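Local coordinates for protein phiAB6 tailspike (Unidentified phage, PDB 5JS4) that fragments the exopolysaccharide of Acinetobacter baumannii and is built as a trimeric beta-helical phage tailspike, at residues A[281-286]-A[314-319]; A[300-305]-A[366-371]; A[373-378]-A[390-395]; A[418-423]-A[442-447]. All blocks are in the same frame, centred on the assembly; numbering follows the deposited sequence.

In the fold
All four contacts belong to the parallel beta-helix and follow one another along its axis. Contacts 1 and 4 join strands of successive coils by ladders of backbone bonds, each with an apolar face turned inward and a charged or polar pair on the outer one. Contact 2 rests a loop on the outer side of a strand, with one side-chain hydrogen bond, beside a malonate pocket and the second subunit. Contact 3 spans two successive rungs at a corner, where a glutamine and a water serve turning backbone. All are largely buried. Contacts 2 and 3 meet through strands 362-370 and 381-393; contact 3 passes to contact 4 through strands 381-393 and 413-421.

Contact 1 (A[281-286]-A[314-319]); sequences KGRYIL and CIDVDG
Arg283 reaches across to Asp316 on the outer face of two parallel strands, 282-286 and 314-318, which lie one above the other as successive coils of a right-handed parallel beta-helix. Five backbone bonds stitch them together. Cys314 N gives its hydrogen to Gly282 O and Cys314 O takes one from Tyr284 N; Asp316 repeats the pattern, its N bonded to Tyr284 O at 2.8 Å and its O receiving Leu286 N at 3.1 Å. Asp318 N closes the ladder on Leu286 O, almost straight at 176°.

The side chains of Arg283, Ile285, Cys314 and Asp316 share one face. With CG anti to the backbone N (chi1 -178°) and the chain extended to NE, Arg283 carries its guanidinium past Cys314 to the carboxylate. On the way Arg283 CG passes Cys314 SG at 3.8 Å. Ile285 CD1 lies alongside Asp316 CB at 3.7 Å. Both carboxylate oxygens are engaged, OD1 by Ser345 OG of the next coil, while Arg283 NH1 turns to Glu307 and Asn311. The arginine thus bridges two acids, Asp316 and Glu307.

On the other face, Leu286 CD1 presses on Ile315 CG2 at a tight 3.5 Å, beside Phe263 of helix 260-268. Tyr284 sends its hydroxyl to Asp247 and Gly279. The salt bridge is side-on and single-atom: Asp316 OD2 receives Arg283 NE at 2.8 Å on its anti lone pair and Arg283 NH2 at 3.0 Å nearly along its C-O bond, both within 3° of the guanidinium plane.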
loop_
_atom_site.group_PDB
_atom_site.type_symbol
_atom_site.label_atom_id
_atom_site.label_comp_id
_atom_site.label_asym_id
_atom_site.label_seq_id
_atom_site.Cartn_x
_atom_site.Cartn_y
_atom_site.Cartn_z
ATOM N N LYS A 281 17.263 25.229 25.354
ATOM C CA LYS A 281 15.991 25.617 25.952
ATOM C C LYS A 281 15.648 27.035 25.532
ATOM O O LYS A 281 16.494 27.927 25.593
ATOM C CB LYS A 281 16.072 25.542 27.479
ATOM C CG LYS A 281 14.757 25.848 28.185
ATOM C CD LYS A 281 14.967 26.207 29.648
ATOM C CE LYS A 281 13.720 26.830 30.252
ATOM N NZ LYS A 281 12.616 25.850 30.385
ATOM N N GLY A 282 14.408 27.251 25.112
ATOM C CA GLY A 282 13.959 28.604 24.850
ATOM C C GLY A 282 12.655 28.723 24.101
ATOM O O GLY A 282 12.363 27.941 23.195
ATOM N N ARG A 283 11.875 29.718 24.502
ATOM C CA ARG A 283 10.678 30.127 23.799
ATOM C C ARG A 283 11.054 31.402 23.051
ATOM O O ARG A 283 11.102 32.491 23.636
ATOM C CB ARG A 283 9.548 30.365 24.797
ATOM C CG ARG A 283 8.224 30.745 24.165
ATOM C CD ARG A 283 7.081 30.525 25.140
ATOM N NE ARG A 283 5.783 30.805 24.536
ATOM C CZ ARG A 283 4.610 30.461 25.063
ATOM N NH1 ARG A 283 4.545 29.809 26.222
ATOM N NH2 ARG A 283 3.488 30.772 24.422
ATOM N N TYR A 284 11.362 31.249 21.767
ATOM C CA TYR A 284 11.952 32.321 20.971
ATOM C C TYR A 284 10.882 33.185 20.312
ATOM O O TYR A 284 10.186 32.739 19.399
ATOM C CB TYR A 284 12.889 31.737 19.909
ATOM C CG TYR A 284 14.124 31.059 20.470
ATOM C CD1 TYR A 284 14.117 29.706 20.795
ATOM C CD2 TYR A 284 15.305 31.772 20.664
ATOM C CE1 TYR A 284 15.248 29.083 21.303
ATOM C CE2 TYR A 284 16.440 31.160 21.169
ATOM C CZ TYR A 284 16.411 29.818 21.485
ATOM O OH TYR A 284 17.543 29.209 21.987
ATOM N N ILE A 285 10.762 34.427 20.779
ATOM C CA ILE A 285 9.776 35.360 20.243
ATOM C C ILE A 285 10.298 36.001 18.961
ATOM O O ILE A 285 11.442 36.461 18.909
ATOM C CB ILE A 285 9.432 36.478 21.254
ATOM C CG1 ILE A 285 8.983 35.898 22.602
ATOM C CG2 ILE A 285 8.369 37.414 20.692
ATOM C CD1 ILE A 285 7.826 34.922 22.534
ATOM N N LEU A 286 9.450 36.024 17.934
ATOM C CA LEU A 286 9.745 36.718 16.684
ATOM C C LEU A 286 8.646 37.732 16.400
ATOM O O LEU A 286 7.480 37.361 16.278
ATOM C CB LEU A 286 9.836 35.727 15.525
ATOM C CG LEU A 286 10.968 34.702 15.609
ATOM C CD1 LEU A 286 10.828 33.687 14.490
ATOM C CD2 LEU A 286 12.330 35.375 15.546
ATOM N N CYS A 314 10.471 26.279 21.583
ATOM C CA CYS A 314 9.687 26.577 20.396
ATOM C C CYS A 314 10.060 27.922 19.803
ATOM O O CYS A 314 10.748 28.727 20.435
ATOM C CB CYS A 314 8.182 26.575 20.706
ATOM S SG CYS A 314 7.561 28.059 21.537
ATOM N N ILE A 315 9.605 28.136 18.574
ATOM C CA ILE A 315 9.541 29.462 17.980
ATOM C C ILE A 315 8.122 29.970 18.213
ATOM O O ILE A 315 7.154 29.265 17.939
ATOM C CB ILE A 315 9.879 29.423 16.479
ATOM C CG1 ILE A 315 11.359 29.072 16.299
ATOM C CG2 ILE A 315 9.558 30.759 15.818
ATOM C CD1 ILE A 315 11.769 28.777 14.873
ATOM N N ASP A 316 8.011 31.185 18.743
ATOM C CA ASP A 316 6.723 31.783 19.070
ATOM C C ASP A 316 6.613 33.100 18.308
ATOM O O ASP A 316 7.164 34.126 18.720
ATOM C CB ASP A 316 6.616 31.984 20.584
ATOM C CG ASP A 316 5.221 32.385 21.038
ATOM O OD1 ASP A 316 4.416 32.859 20.211
ATOM O OD2 ASP A 316 4.931 32.221 22.243
ATOM N N VAL A 317 5.920 33.049 17.176
ATOM C CA VAL A 317 5.751 34.209 16.310
ATOM C C VAL A 317 4.671 35.117 16.892
ATOM O O VAL A 317 3.577 34.659 17.218
ATOM C CB VAL A 317 5.368 33.779 14.878
ATOM C CG1 VAL A 317 5.120 34.990 13.989
ATOM C CG2 VAL A 317 6.462 32.903 14.282
ATOM N N ASP A 318 4.992 36.401 17.029
ATOM C CA ASP A 318 4.051 37.376 17.577
ATOM C C ASP A 318 3.089 37.838 16.486
ATOM O O ASP A 318 3.400 38.742 15.708
ATOM C CB ASP A 318 4.810 38.564 18.170
ATOM C CG ASP A 318 3.895 39.594 18.807
ATOM O OD1 ASP A 318 2.665 39.372 18.867
ATOM O OD2 ASP A 318 4.419 40.634 19.251
ATOM N N GLY A 319 1.917 37.211 16.443
ATOM C CA GLY A 319 0.902 37.524 15.447
ATOM C C GLY A 319 0.258 38.893 15.594
ATOM O O GLY A 319 -0.438 39.341 14.685
#

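Contact 2 (A[300-305]-A[366-371]); sequences NGCGKV and HITLIN
Thr368 has OG1 beside its backbone N and anti to the carbonyl carbon (chi1 -57°), which turns the hydroxyl to the carbonyl of Gly303 and sets CG2 toward Val305. Cys302, its SG anti to the backbone N (chi1 175°), lays the sulfur against the His366-Ile367 backbone. The Thr368 hydroxyl donates to Gly303 O at 2.8 Å, lying in the carbonyl plane with a C=O...O angle of 152°. The same oxygen, Thr368 OG1, has Cys302 SG at 3.4 Å on its flank. Cys302 CB meanwhile rests on His366 O at 3.4 Å, at the residue where the chain turns a corner.

Segment 366-371 belongs to a coil of the parallel beta-helix, and 300-305 is a loop draped over its outer side on the way from strand 296-298 to helix 307-312. The hydroxyl of Thr341, in strand 340-345, bonds to Gly301 O and Gly303 N. Asn363 of the second subunit packs on Cys302, placing this end of the contact at the trimer interface.

Toward the other end the contact turns apolar. Val305 CG2 crosses Thr368 CG2 at 3.8 Å, and the other branch, Val305 CG1, slides past Ile370 CG1 at 4.0 Å. Tyr310 and Tyr394 touch both Val305 and Ile370, and with Ile370, Arg343 and Asn371 they line a pocket occupied by malonic acid, probably from the crystallisation liquor, to which Asn371 ND2 is hydrogen-bonded.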
loop_
_atom_site.group_PDB
_atom_site.type_symbol
_atom_site.label_atom_id
_atom_site.label_comp_id
_atom_site.label_asym_id
_atom_site.label_seq_id
_atom_site.Cartn_x
_atom_site.Cartn_y
_atom_site.Cartn_z
ATOM N N ASN A 300 14.440 22.774 18.535
ATOM C CA ASN A 300 14.972 22.122 19.728
ATOM C C ASN A 300 13.966 21.137 20.316
ATOM O O ASN A 300 13.919 20.919 21.528
ATOM C CB ASN A 300 15.431 23.158 20.765
ATOM C CG ASN A 300 14.354 24.172 21.124
ATOM O OD1 ASN A 300 13.188 24.040 20.744
ATOM N ND2 ASN A 300 14.750 25.194 21.868
ATOM N N GLY A 301 13.166 20.536 19.439
ATOM C CA GLY A 301 12.252 19.482 19.834
ATOM C C GLY A 301 10.902 19.587 19.166
ATOM O O GLY A 301 10.414 20.684 18.871
ATOM N N CYS A 302 10.309 18.423 18.935
ATOM C CA CYS A 302 8.973 18.302 18.388
ATOM C C CYS A 302 8.057 17.931 19.545
ATOM O O CYS A 302 8.019 16.779 19.981
ATOM C CB CYS A 302 8.967 17.220 17.309
ATOM S SG CYS A 302 7.345 16.845 16.622
ATOM N N GLY A 303 7.339 18.923 20.060
ATOM C CA GLY A 303 6.568 18.757 21.287
ATOM C C GLY A 303 5.094 18.506 21.049
ATOM O O GLY A 303 4.614 18.534 19.916
ATOM N N LYS A 304 4.370 18.248 22.133
ATOM C CA LYS A 304 2.919 18.194 22.072
ATOM C C LYS A 304 2.388 19.620 22.005
ATOM O O LYS A 304 3.144 20.590 22.141
ATOM C CB LYS A 304 2.342 17.452 23.283
ATOM C CG LYS A 304 2.867 16.032 23.430
ATOM C CD LYS A 304 2.203 15.290 24.580
ATOM C CE LYS A 304 2.921 13.985 24.882
ATOM N NZ LYS A 304 2.472 13.385 26.170
ATOM N N VAL A 305 1.084 19.741 21.790
ATOM C CA VAL A 305 0.440 21.038 21.638
ATOM C C VAL A 305 0.018 21.514 23.026
ATOM O O VAL A 305 -1.143 21.395 23.420
ATOM C CB VAL A 305 -0.740 20.945 20.648
ATOM C CG1 VAL A 305 -1.406 22.300 20.446
ATOM C CG2 VAL A 305 -0.245 20.407 19.309
ATOM N N HIS A 366 8.988 15.658 11.675
ATOM C CA HIS A 366 8.969 15.829 13.124
ATOM C C HIS A 366 8.791 17.293 13.482
ATOM O O HIS A 366 9.668 17.921 14.081
ATOM C CB HIS A 366 10.229 15.231 13.754
ATOM C CG HIS A 366 10.363 13.758 13.526
ATOM N ND1 HIS A 366 9.968 12.823 14.457
ATOM C CD2 HIS A 366 10.819 13.059 12.461
ATOM C CE1 HIS A 366 10.192 11.611 13.982
ATOM N NE2 HIS A 366 10.706 11.726 12.772
ATOM N N ILE A 367 7.638 17.830 13.090
ATOM C CA ILE A 367 7.281 19.203 13.413
ATOM C C ILE A 367 5.910 19.282 14.073
ATOM O O ILE A 367 5.044 18.425 13.865
ATOM C CB ILE A 367 7.329 20.134 12.176
ATOM C CG1 ILE A 367 6.260 19.760 11.136
ATOM C CG2 ILE A 367 8.725 20.109 11.563
ATOM C CD1 ILE A 367 6.122 20.767 10.012
ATOM N N THR A 368 5.745 20.322 14.880
ATOM C CA THR A 368 4.474 20.659 15.496
ATOM C C THR A 368 4.240 22.140 15.250
ATOM O O THR A 368 5.039 22.969 15.683
ATOM C CB THR A 368 4.499 20.370 17.004
ATOM O OG1 THR A 368 4.819 18.993 17.210
ATOM C CG2 THR A 368 3.150 20.672 17.645
ATOM N N LEU A 369 3.158 22.461 14.544
ATOM C CA LEU A 369 2.826 23.847 14.213
ATOM C C LEU A 369 1.454 24.189 14.761
ATOM O O LEU A 369 0.511 23.408 14.617
ATOM C CB LEU A 369 2.862 24.079 12.705
ATOM C CG LEU A 369 4.189 23.749 12.012
ATOM C CD1 LEU A 369 4.088 24.024 10.522
ATOM C CD2 LEU A 369 5.349 24.532 12.605
ATOM N N ILE A 370 1.360 25.359 15.390
ATOM C CA ILE A 370 0.173 25.757 16.145
ATOM C C ILE A 370 -0.286 27.151 15.714
ATOM O O ILE A 370 0.485 28.110 15.770
ATOM C CB ILE A 370 0.446 25.741 17.664
ATOM C CG1 ILE A 370 1.109 24.423 18.097
ATOM C CG2 ILE A 370 -0.845 25.940 18.447
ATOM C CD1 ILE A 370 2.622 24.456 18.118
ATOM N N ASN A 371 -1.553 27.249 15.316
ATOM C CA ASN A 371 -2.141 28.477 14.764
ATOM C C ASN A 371 -1.516 28.812 13.403
ATOM O O ASN A 371 -1.170 27.897 12.656
ATOM C CB ASN A 371 -2.075 29.645 15.767
ATOM C CG ASN A 371 -2.749 29.317 17.087
ATOM O OD1 ASN A 371 -3.818 28.706 17.115
ATOM N ND2 ASN A 371 -2.129 29.721 18.187
#

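Contact 3 (A[373-378]-A[390-395]); sequences YNQIVV and AWLYYS
This is a polar contact between successive coils, where Gln375, at a corner of the chain, reaches the end of strand 390-393 on the next rung. Its CG stands beside the backbone N (chi1 -72°) and the chain runs extended beyond it, which brings the amide among the backbone groups of Leu392, Tyr393 and Ser395. Gln375 NE2 makes a bent, weak bond to Tyr393 O (3.0 Å, 127°); its stronger partner is Asn371 O, just after strand 362-370. Gln375 OE1 passes Leu392 CB at 3.3 Å and takes a hydrogen from a water 2.9 Å away. That water also donates weakly to Leu392 O and accepts Ser395 N at 3.1 Å, linking the amide to the backbone on both sides of Tyr393. Ser395 CB presses on the amide carbon, Gln375 CD, at 3.6 Å. Thus one side chain and one water serve polar backbone groups where the strand ends. On the outer side of 390-393, Tyr393 OH bonds to Tyr360 OH of the second subunit, and Tyr394 turns toward the malonate pocket. The arrangement belongs to a corner of the parallel beta-helix, where the chain passes from one sheet to the next and a side chain meets backbone of the adjoining rung.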
loop_
_atom_site.group_PDB
_atom_site.type_symbol
_atom_site.label_atom_id
_atom_site.label_comp_id
_atom_site.label_asym_id
_atom_site.label_seq_id
_atom_site.Cartn_x
_atom_site.Cartn_y
_atom_site.Cartn_z
ATOM N N TYR A 373 -2.029 31.239 9.672
ATOM C CA TYR A 373 -3.027 31.264 8.609
ATOM C C TYR A 373 -2.781 30.066 7.693
ATOM O O TYR A 373 -3.564 29.113 7.687
ATOM C CB TYR A 373 -2.938 32.599 7.862
ATOM C CG TYR A 373 -4.008 32.833 6.826
ATOM C CD1 TYR A 373 -5.311 33.137 7.204
ATOM C CD2 TYR A 373 -3.710 32.787 5.466
ATOM C CE1 TYR A 373 -6.294 33.369 6.257
ATOM C CE2 TYR A 373 -4.689 33.015 4.510
ATOM C CZ TYR A 373 -5.978 33.309 4.913
ATOM O OH TYR A 373 -6.955 33.539 3.970
ATOM N N ASN A 374 -1.689 30.122 6.933
ATOM C CA ASN A 374 -1.124 28.950 6.285
ATOM C C ASN A 374 0.088 28.537 7.095
ATOM O O ASN A 374 0.941 29.366 7.403
ATOM C CB ASN A 374 -0.709 29.256 4.841
ATOM C CG ASN A 374 -1.879 29.663 3.963
ATOM O OD1 ASN A 374 -1.791 30.632 3.203
ATOM N ND2 ASN A 374 -2.975 28.926 4.052
ATOM N N GLN A 375 0.171 27.265 7.463
ATOM C CA GLN A 375 1.292 26.817 8.281
ATOM C C GLN A 375 2.515 26.563 7.405
ATOM O O GLN A 375 3.564 27.172 7.614
ATOM C CB GLN A 375 0.891 25.618 9.139
ATOM C CG GLN A 375 -0.040 26.039 10.269
ATOM C CD GLN A 375 -0.642 24.887 11.043
ATOM O OE1 GLN A 375 -0.887 23.811 10.495
ATOM N NE2 GLN A 375 -0.910 25.114 12.323
ATOM N N ILE A 376 2.365 25.712 6.399
ATOM C CA ILE A 376 3.417 25.480 5.417
ATOM C C ILE A 376 2.996 26.107 4.095
ATOM O O ILE A 376 1.977 25.731 3.524
ATOM C CB ILE A 376 3.674 23.973 5.210
ATOM C CG1 ILE A 376 4.087 23.306 6.532
ATOM C CG2 ILE A 376 4.723 23.749 4.125
ATOM C CD1 ILE A 376 5.464 23.674 7.042
ATOM N N VAL A 377 3.781 27.070 3.621
ATOM C CA VAL A 377 3.538 27.711 2.337
ATOM C C VAL A 377 4.569 27.190 1.348
ATOM O O VAL A 377 5.750 27.515 1.446
ATOM C CB VAL A 377 3.630 29.247 2.443
ATOM C CG1 VAL A 377 3.410 29.902 1.084
ATOM C CG2 VAL A 377 2.615 29.767 3.450
ATOM N N VAL A 378 4.119 26.370 0.406
ATOM C CA VAL A 378 5.000 25.816 -0.615
ATOM C C VAL A 378 5.093 26.804 -1.766
ATOM O O VAL A 378 4.071 27.231 -2.297
ATOM C CB VAL A 378 4.477 24.472 -1.158
ATOM C CG1 VAL A 378 5.435 23.912 -2.201
ATOM C CG2 VAL A 378 4.279 23.475 -0.023
ATOM N N ALA A 390 3.981 15.141 11.376
ATOM C CA ALA A 390 3.659 16.526 11.657
ATOM C C ALA A 390 2.334 16.616 12.388
ATOM O O ALA A 390 1.365 15.955 12.011
ATOM C CB ALA A 390 3.596 17.320 10.368
ATOM N N TRP A 391 2.312 17.431 13.440
ATOM C CA TRP A 391 1.089 17.742 14.168
ATOM C C TRP A 391 0.756 19.191 13.860
ATOM O O TRP A 391 1.454 20.104 14.296
ATOM C CB TRP A 391 1.267 17.466 15.666
ATOM C CG TRP A 391 1.658 16.029 15.919
ATOM C CD1 TRP A 391 1.239 14.938 15.211
ATOM C CD2 TRP A 391 2.542 15.530 16.933
ATOM N NE1 TRP A 391 1.808 13.797 15.712
ATOM C CE2 TRP A 391 2.613 14.129 16.768
ATOM C CE3 TRP A 391 3.286 16.128 17.957
ATOM C CZ2 TRP A 391 3.398 13.316 17.589
ATOM C CZ3 TRP A 391 4.066 15.317 18.775
ATOM C CH2 TRP A 391 4.113 13.927 18.585
ATOM N N LEU A 392 -0.299 19.380 13.069
ATOM C CA LEU A 392 -0.640 20.675 12.496
ATOM C C LEU A 392 -1.989 21.116 13.048
ATOM O O LEU A 392 -3.037 20.697 12.559
ATOM C CB LEU A 392 -0.664 20.576 10.966
ATOM C CG LEU A 392 0.648 20.117 10.315
ATOM C CD1 LEU A 392 0.509 20.059 8.801
ATOM C CD2 LEU A 392 1.814 21.013 10.706
ATOM N N TYR A 393 -1.943 21.958 14.077
ATOM C CA TYR A 393 -3.123 22.295 14.867
ATOM C C TYR A 393 -3.538 23.756 14.686
ATOM O O TYR A 393 -2.699 24.658 14.671
ATOM C CB TYR A 393 -2.854 22.039 16.355
ATOM C CG TYR A 393 -2.982 20.597 16.823
ATOM C CD1 TYR A 393 -2.381 19.547 16.127
ATOM C CD2 TYR A 393 -3.670 20.289 17.998
ATOM C CE1 TYR A 393 -2.484 18.239 16.571
ATOM C CE2 TYR A 393 -3.772 18.981 18.450
ATOM C CZ TYR A 393 -3.177 17.959 17.732
ATOM O OH TYR A 393 -3.271 16.656 18.165
ATOM N N TYR A 394 -4.844 23.967 14.558
ATOM C CA TYR A 394 -5.471 25.296 14.644
ATOM C C TYR A 394 -5.142 26.275 13.510
ATOM O O TYR A 394 -5.289 27.486 13.693
ATOM C CB TYR A 394 -5.166 25.982 15.993
ATOM C CG TYR A 394 -5.191 25.095 17.223
ATOM C CD1 TYR A 394 -6.121 24.070 17.363
ATOM C CD2 TYR A 394 -4.289 25.304 18.260
ATOM C CE1 TYR A 394 -6.138 23.268 18.495
ATOM C CE2 TYR A 394 -4.298 24.514 19.396
ATOM C CZ TYR A 394 -5.221 23.496 19.510
ATOM O OH TYR A 394 -5.223 22.709 20.638
ATOM N N SER A 395 -4.726 25.783 12.343
ATOM C CA SER A 395 -4.515 26.682 11.200
ATOM C C SER A 395 -5.827 27.377 10.846
ATOM O O SER A 395 -6.904 26.806 11.006
ATOM C CB SER A 395 -3.963 25.946 9.977
ATOM O OG SER A 395 -4.852 24.941 9.532
HETATM O O HOH W 1 -3.658 23.132 11.160
#

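Contact 4 (A[418-423]-A[442-447]); sequences IYFQLG and IIFESM
Phe420 and Phe444 pack side by side on the inner face of strands 418-421 and 442-445, planes at 57°, with Phe420 CD2 at the edge of the Phe444 ring, 3.6 Å from Phe444 CE1. Ile442 CG2 meets the Phe420 edge at CE2 (3.7 Å), and Met447, bent back at chi2 (-68°) and chi3, tucks SD against Phe420 CB. The sulfur also takes a weak bond from Gly423 N at 3.3 Å, two residues past the end of strand 418-421.

The strands are consecutive rungs of the parallel beta-helix, running 7° from parallel and joined by four backbone bonds, Ile443 N to Ile418 O through Leu422 N to Glu445 O. Leu392 on the rung before continues the inner row.

The outer face is more polar, partly exposed toward Gln421 and Glu445, though the second subunit also lies against it. Ile443 CD1 sits over the Tyr419 ring, 3.8 Å from the centroid, a CH-pi contact. Tyr419 OH donates to Glu445 OE1 at 2.6 Å from above the carboxylate plane. Beyond it packing slackens: the Gln421 amide stacks nearly flat on that carboxylate (Gln421 OE1 to Glu445 CD, 3.7 Å), and a water donates to Glu445 OE2 and, weakly, to Tyr419 OH.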
loop_
_atom_site.group_PDB
_atom_site.type_symbol
_atom_site.label_atom_id
_atom_site.label_comp_id
_atom_site.label_asym_id
_atom_site.label_seq_id
_atom_site.Cartn_x
_atom_site.Cartn_y
_atom_site.Cartn_z
ATOM N N ILE A 418 0.501 12.688 9.227
ATOM C CA ILE A 418 0.137 14.066 9.543
ATOM C C ILE A 418 -1.193 14.101 10.279
ATOM O O ILE A 418 -2.182 13.519 9.824
ATOM C CB ILE A 418 0.021 14.962 8.293
ATOM C CG1 ILE A 418 1.241 14.795 7.381
ATOM C CG2 ILE A 418 -0.131 16.421 8.722
ATOM C CD1 ILE A 418 1.092 15.466 6.030
ATOM N N TYR A 419 -1.194 14.797 11.414
ATOM C CA TYR A 419 -2.373 14.996 12.245
ATOM C C TYR A 419 -2.818 16.448 12.083
ATOM O O TYR A 419 -2.177 17.354 12.614
ATOM C CB TYR A 419 -2.007 14.710 13.705
ATOM C CG TYR A 419 -3.139 14.384 14.667
ATOM C CD1 TYR A 419 -4.451 14.819 14.457
ATOM C CD2 TYR A 419 -2.871 13.662 15.822
ATOM C CE1 TYR A 419 -5.459 14.517 15.366
ATOM C CE2 TYR A 419 -3.866 13.357 16.729
ATOM C CZ TYR A 419 -5.157 13.786 16.501
ATOM O OH TYR A 419 -6.130 13.468 17.422
ATOM N N PHE A 420 -3.893 16.660 11.328
ATOM C CA PHE A 420 -4.512 17.977 11.191
ATOM C C PHE A 420 -5.656 18.068 12.204
ATOM O O PHE A 420 -6.605 17.284 12.126
ATOM C CB PHE A 420 -5.098 18.174 9.788
ATOM C CG PHE A 420 -4.101 18.075 8.659
ATOM C CD1 PHE A 420 -3.435 19.202 8.201
ATOM C CD2 PHE A 420 -3.883 16.865 8.007
ATOM C CE1 PHE A 420 -2.545 19.123 7.141
ATOM C CE2 PHE A 420 -2.996 16.779 6.944
ATOM C CZ PHE A 420 -2.328 17.910 6.511
ATOM N N GLN A 421 -5.586 19.017 13.139
ATOM C CA GLN A 421 -6.631 19.146 14.162
ATOM C C GLN A 421 -7.117 20.579 14.348
ATOM O O GLN A 421 -6.318 21.512 14.465
ATOM C CB GLN A 421 -6.162 18.589 15.510
ATOM C CG GLN A 421 -7.279 18.519 16.551
ATOM C CD GLN A 421 -6.902 17.748 17.807
ATOM O OE1 GLN A 421 -6.275 16.689 17.742
ATOM N NE2 GLN A 421 -7.302 18.269 18.962
ATOM N N LEU A 422 -8.442 20.728 14.380
ATOM C CA LEU A 422 -9.111 21.974 14.775
ATOM C C LEU A 422 -8.720 23.199 13.937
ATOM O O LEU A 422 -8.630 24.319 14.448
ATOM C CB LEU A 422 -8.930 22.222 16.281
ATOM C CG LEU A 422 -9.857 21.382 17.166
ATOM C CD1 LEU A 422 -9.383 21.375 18.611
ATOM C CD2 LEU A 422 -11.295 21.878 17.077
ATOM N N GLY A 423 -8.509 22.974 12.642
ATOM C CA GLY A 423 -8.279 24.057 11.695
ATOM C C GLY A 423 -9.588 24.667 11.226
ATOM O O GLY A 423 -10.578 23.957 11.032
ATOM N N ILE A 442 -3.001 9.816 7.509
ATOM C CA ILE A 442 -3.352 11.197 7.758
ATOM C C ILE A 442 -4.632 11.226 8.589
ATOM O O ILE A 442 -5.521 10.384 8.422
ATOM C CB ILE A 442 -3.503 11.956 6.426
ATOM C CG1 ILE A 442 -2.112 12.176 5.813
ATOM C CG2 ILE A 442 -4.224 13.289 6.616
ATOM C CD1 ILE A 442 -2.121 12.686 4.392
ATOM N N ILE A 443 -4.697 12.193 9.497
ATOM C CA ILE A 443 -5.840 12.374 10.378
ATOM C C ILE A 443 -6.409 13.768 10.146
ATOM O O ILE A 443 -5.661 14.751 10.162
ATOM C CB ILE A 443 -5.439 12.245 11.865
ATOM C CG1 ILE A 443 -4.654 10.949 12.119
ATOM C CG2 ILE A 443 -6.671 12.307 12.760
ATOM C CD1 ILE A 443 -3.962 10.918 13.465
ATOM N N PHE A 444 -7.718 13.843 9.905
ATOM C CA PHE A 444 -8.452 15.107 9.926
ATOM C C PHE A 444 -9.372 15.061 11.136
ATOM O O PHE A 444 -10.338 14.299 11.143
ATOM C CB PHE A 444 -9.338 15.305 8.687
ATOM C CG PHE A 444 -8.615 15.261 7.368
ATOM C CD1 PHE A 444 -7.305 15.703 7.228
ATOM C CD2 PHE A 444 -9.291 14.819 6.235
ATOM C CE1 PHE A 444 -6.680 15.674 5.991
ATOM C CE2 PHE A 444 -8.669 14.784 5.001
ATOM C CZ PHE A 444 -7.363 15.213 4.880
ATOM N N GLU A 445 -9.080 15.862 12.154
ATOM C CA GLU A 445 -9.939 15.932 13.335
ATOM C C GLU A 445 -10.481 17.346 13.500
ATOM O O GLU A 445 -9.718 18.280 13.720
ATOM C CB GLU A 445 -9.190 15.496 14.596
ATOM C CG GLU A 445 -10.079 15.449 15.835
ATOM C CD GLU A 445 -9.397 14.850 17.050
ATOM O OE1 GLU A 445 -8.587 13.913 16.890
ATOM O OE2 GLU A 445 -9.691 15.307 18.176
ATOM N N SER A 446 -11.798 17.490 13.389
ATOM C CA SER A 446 -12.462 18.788 13.521
ATOM C C SER A 446 -11.830 19.856 12.623
ATOM O O SER A 446 -11.479 20.941 13.080
ATOM C CB SER A 446 -12.473 19.236 14.986
ATOM O OG SER A 446 -13.166 18.298 15.791
ATOM N N MET A 447 -11.670 19.521 11.345
ATOM C CA MET A 447 -11.254 20.486 10.328
ATOM C C MET A 447 -12.506 20.987 9.609
ATOM O O MET A 447 -13.596 20.469 9.832
ATOM C CB MET A 447 -10.309 19.832 9.317
ATOM C CG MET A 447 -9.033 19.246 9.910
ATOM S SD MET A 447 -7.885 20.474 10.565
ATOM C CE MET A 447 -7.416 21.364 9.083
HETATM O O HOH W 2 -7.582 14.775 20.261
#